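Local coordinates for Ufm1-specific protease (Caenorhabditis elegans, PDB 5EJJ), which is a thiol protease that hydrolyses the peptide bond at the C-terminal glycine of the ubiquitin-like modifier ufm-1 bound to target proteins, at residues A[305-310]-A[316-321]; A[331-334]-A[338-341]. One frame throughout, in Å; residues are numbered along the deposited sequence.

Two neighbouring contacts illustrate how a chain can be secured piece by piece as it leaves a hairpin, passes through a helix and enters a long loop. Contact 1 joins the end of strand 302-306 to helix 312-325 through aromatic packing; contact 2 closes a loop farther on through a side-chain amide. They follow in series, with centres about 13 Å apart and nearest atoms about 6 Å apart, and do not touch. Strand 289-293 connects them: Leu306 of contact 1 and Ala340 of contact 2 both pack on Ala291 and Tyr293. Thr308 also touches Leu337, inside the loop of contact 2. Both contacts lie away from the residues inferred to form the active site, Cys396, Asp520 and His522.

Contact 1 (A[305-310]-A[316-321]); sequences QLPTKW and RNYRIR
Pro307 and Tyr318 face one another with CA atoms 8.5 Å apart, where the chain leaves strand 302-306 through an inverse gamma turn centred on Pro307 and comes back as helix 312-325. Tyr318 carries the contact: with CG anti to the backbone N (chi1 -175°), its ring reaches from the helix to the strand end. Pro307 sets CG over the centre of that ring in a CH-pi contact, 3.8 Å from the centroid, while its CD rests 3.4 Å from Tyr318 CE2. Trp310 approaches the same face edge-on, CZ3 leading at 3.8 Å from Tyr318 CD1; the two ring planes stand at 82° in an offset T-shaped pair. Pro307 CB in turn lies over the centre of the Trp310 ring, filling the angle between the aromatics. Leu306 CD2 meets the edge of the Tyr318 ring near its plane, 4.1 Å from CE2. An alanine at Tyr318 would remove the surface shared by Pro307 and Trp310, and would probably leave a gap between helix and strand end. Val274 of helix 253-280 and Phe64 of helix 59-68 also touch Tyr318. The whole is a strand-turn-helix connection closed by a proline-aromatic cluster.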
loop_
_atom_site.group_PDB
_atom_site.type_symbol
_atom_site.label_atom_id
_atom_site.label_comp_id
_atom_site.label_asym_id
_atom_site.label_seq_id
_atom_site.Cartn_x
_atom_site.Cartn_y
_atom_site.Cartn_z
ATOM N N GLN A 305 6.119 13.338 1.127
ATOM C CA GLN A 305 5.702 14.468 1.942
ATOM C C GLN A 305 4.502 15.060 1.224
ATOM O O GLN A 305 4.599 15.413 0.038
ATOM C CB GLN A 305 6.824 15.485 2.012
ATOM C CG GLN A 305 8.094 14.884 2.502
ATOM C CD GLN A 305 7.900 14.316 3.874
ATOM O OE1 GLN A 305 7.866 13.104 4.052
ATOM N NE2 GLN A 305 7.730 15.191 4.859
ATOM N N LEU A 306 3.363 15.120 1.916
ATOM C CA LEU A 306 2.103 15.551 1.292
ATOM C C LEU A 306 1.698 16.985 1.661
ATOM O O LEU A 306 1.678 17.353 2.842
ATOM C CB LEU A 306 0.988 14.594 1.674
ATOM C CG LEU A 306 1.154 13.181 1.159
ATOM C CD1 LEU A 306 0.045 12.345 1.711
ATOM C CD2 LEU A 306 1.131 13.198 -0.353
ATOM N N PRO A 307 1.386 17.801 0.648
ATOM C CA PRO A 307 0.968 19.191 0.879
ATOM C C PRO A 307 -0.467 19.279 1.397
ATOM O O PRO A 307 -1.389 19.496 0.621
ATOM C CB PRO A 307 1.095 19.839 -0.509
ATOM C CG PRO A 307 1.012 18.703 -1.479
ATOM C CD PRO A 307 1.594 17.499 -0.777
ATOM N N THR A 308 -0.655 19.121 2.700
ATOM C CA THR A 308 -2.000 19.010 3.261
ATOM C C THR A 308 -2.654 20.331 3.709
ATOM O O THR A 308 -3.787 20.329 4.220
ATOM C CB THR A 308 -2.030 18.026 4.434
ATOM O OG1 THR A 308 -0.829 18.172 5.219
ATOM C CG2 THR A 308 -2.170 16.603 3.922
ATOM N N LYS A 309 -1.951 21.447 3.528
ATOM C CA LYS A 309 -2.554 22.743 3.799
ATOM C C LYS A 309 -2.991 23.433 2.518
ATOM O O LYS A 309 -3.493 24.542 2.564
ATOM C CB LYS A 309 -1.616 23.639 4.601
ATOM C CG LYS A 309 -1.502 23.254 6.080
ATOM C CD LYS A 309 -2.846 23.305 6.805
ATOM C CE LYS A 309 -2.721 22.882 8.270
ATOM N NZ LYS A 309 -4.018 23.015 9.011
ATOM N N TRP A 310 -2.802 22.775 1.376
ATOM C CA TRP A 310 -3.397 23.232 0.118
ATOM C C TRP A 310 -4.932 23.058 0.149
ATOM O O TRP A 310 -5.498 22.443 1.073
ATOM C CB TRP A 310 -2.806 22.460 -1.074
ATOM C CG TRP A 310 -1.354 22.774 -1.406
ATOM C CD1 TRP A 310 -0.531 23.644 -0.756
ATOM C CD2 TRP A 310 -0.572 22.215 -2.473
ATOM N NE1 TRP A 310 0.712 23.667 -1.349
ATOM C CE2 TRP A 310 0.711 22.792 -2.403
ATOM C CE3 TRP A 310 -0.828 21.275 -3.475
ATOM C CZ2 TRP A 310 1.725 22.464 -3.293
ATOM C CZ3 TRP A 310 0.183 20.958 -4.359
ATOM C CH2 TRP A 310 1.438 21.549 -4.264
ATOM N N ARG A 316 -6.197 17.139 -4.716
ATOM C CA ARG A 316 -6.636 16.180 -5.726
ATOM C C ARG A 316 -5.790 16.262 -6.987
ATOM O O ARG A 316 -5.455 15.241 -7.576
ATOM C CB ARG A 316 -8.105 16.407 -6.097
ATOM C CG ARG A 316 -8.882 15.117 -6.419
ATOM C CD ARG A 316 -10.312 15.405 -6.888
ATOM N NE ARG A 316 -10.385 15.548 -8.338
ATOM C CZ ARG A 316 -10.887 14.612 -9.138
ATOM N NH1 ARG A 316 -11.369 13.486 -8.608
ATOM N NH2 ARG A 316 -10.917 14.803 -10.459
ATOM N N ASN A 317 -5.445 17.474 -7.405
ATOM C CA ASN A 317 -4.676 17.652 -8.635
ATOM C C ASN A 317 -3.263 17.104 -8.511
ATOM O O ASN A 317 -2.644 16.688 -9.509
ATOM C CB ASN A 317 -4.608 19.131 -9.015
ATOM C CG ASN A 317 -5.860 19.618 -9.700
ATOM O OD1 ASN A 317 -6.891 18.937 -9.699
ATOM N ND2 ASN A 317 -5.779 20.807 -10.295
ATOM N N TYR A 318 -2.764 17.135 -7.273
ATOM C CA TYR A 318 -1.436 16.660 -6.919
ATOM C C TYR A 318 -1.462 15.143 -6.916
ATOM O O TYR A 318 -0.573 14.479 -7.475
ATOM C CB TYR A 318 -1.105 17.149 -5.527
ATOM C CG TYR A 318 0.295 16.849 -5.059
ATOM C CD1 TYR A 318 1.394 17.528 -5.599
ATOM C CD2 TYR A 318 0.518 15.917 -4.051
ATOM C CE1 TYR A 318 2.678 17.275 -5.162
ATOM C CE2 TYR A 318 1.795 15.653 -3.601
ATOM C CZ TYR A 318 2.877 16.341 -4.156
ATOM O OH TYR A 318 4.160 16.066 -3.705
ATOM N N ARG A 319 -2.492 14.601 -6.272
ATOM C CA ARG A 319 -2.730 13.180 -6.315
ATOM C C ARG A 319 -2.763 12.692 -7.764
ATOM O O ARG A 319 -2.116 11.706 -8.112
ATOM C CB ARG A 319 -4.000 12.833 -5.558
ATOM C CG ARG A 319 -3.709 12.200 -4.227
ATOM C CD ARG A 319 -4.687 12.630 -3.165
ATOM N NE ARG A 319 -6.057 12.370 -3.569
ATOM C CZ ARG A 319 -7.060 13.234 -3.442
ATOM N NH1 ARG A 319 -6.854 14.441 -2.913
ATOM N NH2 ARG A 319 -8.280 12.882 -3.850
ATOM N N ILE A 320 -3.474 13.399 -8.630
ATOM C CA ILE A 320 -3.517 13.003 -10.036
ATOM C C ILE A 320 -2.129 13.094 -10.670
ATOM O O ILE A 320 -1.689 12.188 -11.375
ATOM C CB ILE A 320 -4.566 13.830 -10.824
ATOM C CG1 ILE A 320 -5.952 13.251 -10.585
ATOM C CG2 ILE A 320 -4.267 13.833 -12.320
ATOM C CD1 ILE A 320 -6.973 14.292 -10.388
ATOM N N ARG A 321 -1.436 14.189 -10.400
ATOM C CA ARG A 321 -0.105 14.386 -10.937
ATOM C C ARG A 321 0.775 13.234 -10.496
ATOM O O ARG A 321 1.484 12.624 -11.304
ATOM C CB ARG A 321 0.455 15.712 -10.439
ATOM C CG ARG A 321 1.944 15.890 -10.619
ATOM C CD ARG A 321 2.299 16.564 -11.933
ATOM N NE ARG A 321 3.669 17.085 -11.896
ATOM C CZ ARG A 321 4.533 16.995 -12.910
ATOM N NH1 ARG A 321 4.168 16.404 -14.052
ATOM N NH2 ARG A 321 5.764 17.492 -12.779
#

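Contact 2 (A[331-334]-A[338-341]); sequences SKPV and SQAL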
loop_
_atom_site.group_PDB
_atom_site.type_symbol
_atom_site.label_atom_id
_atom_site.label_comp_id
_atom_site.label_asym_id
_atom_site.label_seq_id
_atom_site.Cartn_x
_atom_site.Cartn_y
_atom_site.Cartn_z
ATOM N N SER A 331 -8.114 4.270 -12.380
ATOM C CA SER A 331 -9.434 3.761 -12.063
ATOM C C SER A 331 -9.851 3.897 -10.593
ATOM O O SER A 331 -11.013 3.642 -10.264
ATOM C CB SER A 331 -9.497 2.283 -12.447
ATOM O OG SER A 331 -8.762 1.496 -11.521
ATOM N N LYS A 332 -8.922 4.271 -9.710
ATOM C CA LYS A 332 -9.179 4.232 -8.259
ATOM C C LYS A 332 -8.152 5.014 -7.428
ATOM O O LYS A 332 -7.079 5.357 -7.930
ATOM C CB LYS A 332 -9.268 2.777 -7.765
ATOM C CG LYS A 332 -8.040 1.923 -8.049
ATOM C CD LYS A 332 -8.250 0.455 -7.659
ATOM C CE LYS A 332 -6.926 -0.306 -7.726
ATOM N NZ LYS A 332 -6.992 -1.692 -7.169
ATOM N N PRO A 333 -8.478 5.306 -6.151
ATOM C CA PRO A 333 -7.494 6.011 -5.326
ATOM C C PRO A 333 -6.327 5.128 -4.874
ATOM O O PRO A 333 -6.477 3.928 -4.625
ATOM C CB PRO A 333 -8.317 6.471 -4.111
ATOM C CG PRO A 333 -9.414 5.519 -4.003
ATOM C CD PRO A 333 -9.746 5.108 -5.423
ATOM N N VAL A 334 -5.159 5.756 -4.770
ATOM C CA VAL A 334 -3.955 5.092 -4.289
ATOM C C VAL A 334 -3.281 5.895 -3.170
ATOM O O VAL A 334 -2.732 5.305 -2.253
ATOM C CB VAL A 334 -2.951 4.840 -5.438
ATOM C CG1 VAL A 334 -1.746 4.095 -4.940
ATOM C CG2 VAL A 334 -3.619 4.054 -6.546
ATOM N N SER A 338 -5.881 8.402 3.993
ATOM C CA SER A 338 -6.556 7.243 4.564
ATOM C C SER A 338 -5.890 5.912 4.192
ATOM O O SER A 338 -6.068 4.894 4.874
ATOM C CB SER A 338 -8.005 7.270 4.075
ATOM O OG SER A 338 -8.467 5.966 3.772
ATOM N N GLN A 339 -5.118 5.933 3.104
ATOM C CA GLN A 339 -4.504 4.732 2.558
ATOM C C GLN A 339 -3.051 4.521 3.006
ATOM O O GLN A 339 -2.468 3.446 2.772
ATOM C CB GLN A 339 -4.529 4.799 1.048
ATOM C CG GLN A 339 -5.880 4.974 0.483
ATOM C CD GLN A 339 -5.897 4.764 -1.015
ATOM O OE1 GLN A 339 -5.972 5.724 -1.783
ATOM N NE2 GLN A 339 -5.836 3.498 -1.443
ATOM N N ALA A 340 -2.467 5.549 3.626
ATOM C CA ALA A 340 -1.082 5.496 4.076
ATOM C C ALA A 340 -0.904 4.409 5.124
ATOM O O ALA A 340 -1.735 4.246 6.003
ATOM C CB ALA A 340 -0.678 6.822 4.625
ATOM N N LEU A 341 0.170 3.647 5.023
ATOM C CA LEU A 341 0.428 2.647 6.037
ATOM C C LEU A 341 0.702 3.399 7.321
ATOM O O LEU A 341 1.200 4.526 7.315
ATOM C CB LEU A 341 1.613 1.764 5.649
ATOM C CG LEU A 341 1.462 1.353 4.190
ATOM C CD1 LEU A 341 2.613 0.478 3.690
ATOM C CD2 LEU A 341 0.123 0.676 3.970
#
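Val334 and Gln339 bring their CA atoms to 6.9 Å across a bend of irregular chain, neither segment forming a helix or strand. The motif is a loop closed by a side-chain-to-main-chain hydrogen bond, within the long connection from helix 312-325 to strand 371-374, the first strand of the peptidase sheet. Gln339 provides the closure. Its CG lies anti to its own carbonyl carbon (chi1 -57°) and the chain runs extended from there, carrying the amide across to the main chain around Pro333 and Val334. The side chains of Pro333 and Gln339 cross at about a right angle, with Pro333 CB 3.4 Å from Gln339 OE1. Val334 takes part through its backbone, its CB turned away: the amide carbon CD of Gln339 sits 3.4 Å from Val334 O. Both ends of the amide have main-chain partners, since OE1 accepts a hydrogen bond from Arg336 N, within the loop, which should fix the rotation of the group. Beyond the loop, Pro333 packs on Tyr413 and on Ala563. At the other end of the amide, Gln339 NE2 donates to Pro333 O over 3.3 Å with an N-H...O angle of 149°, the nitrogen standing well above the carbonyl plane.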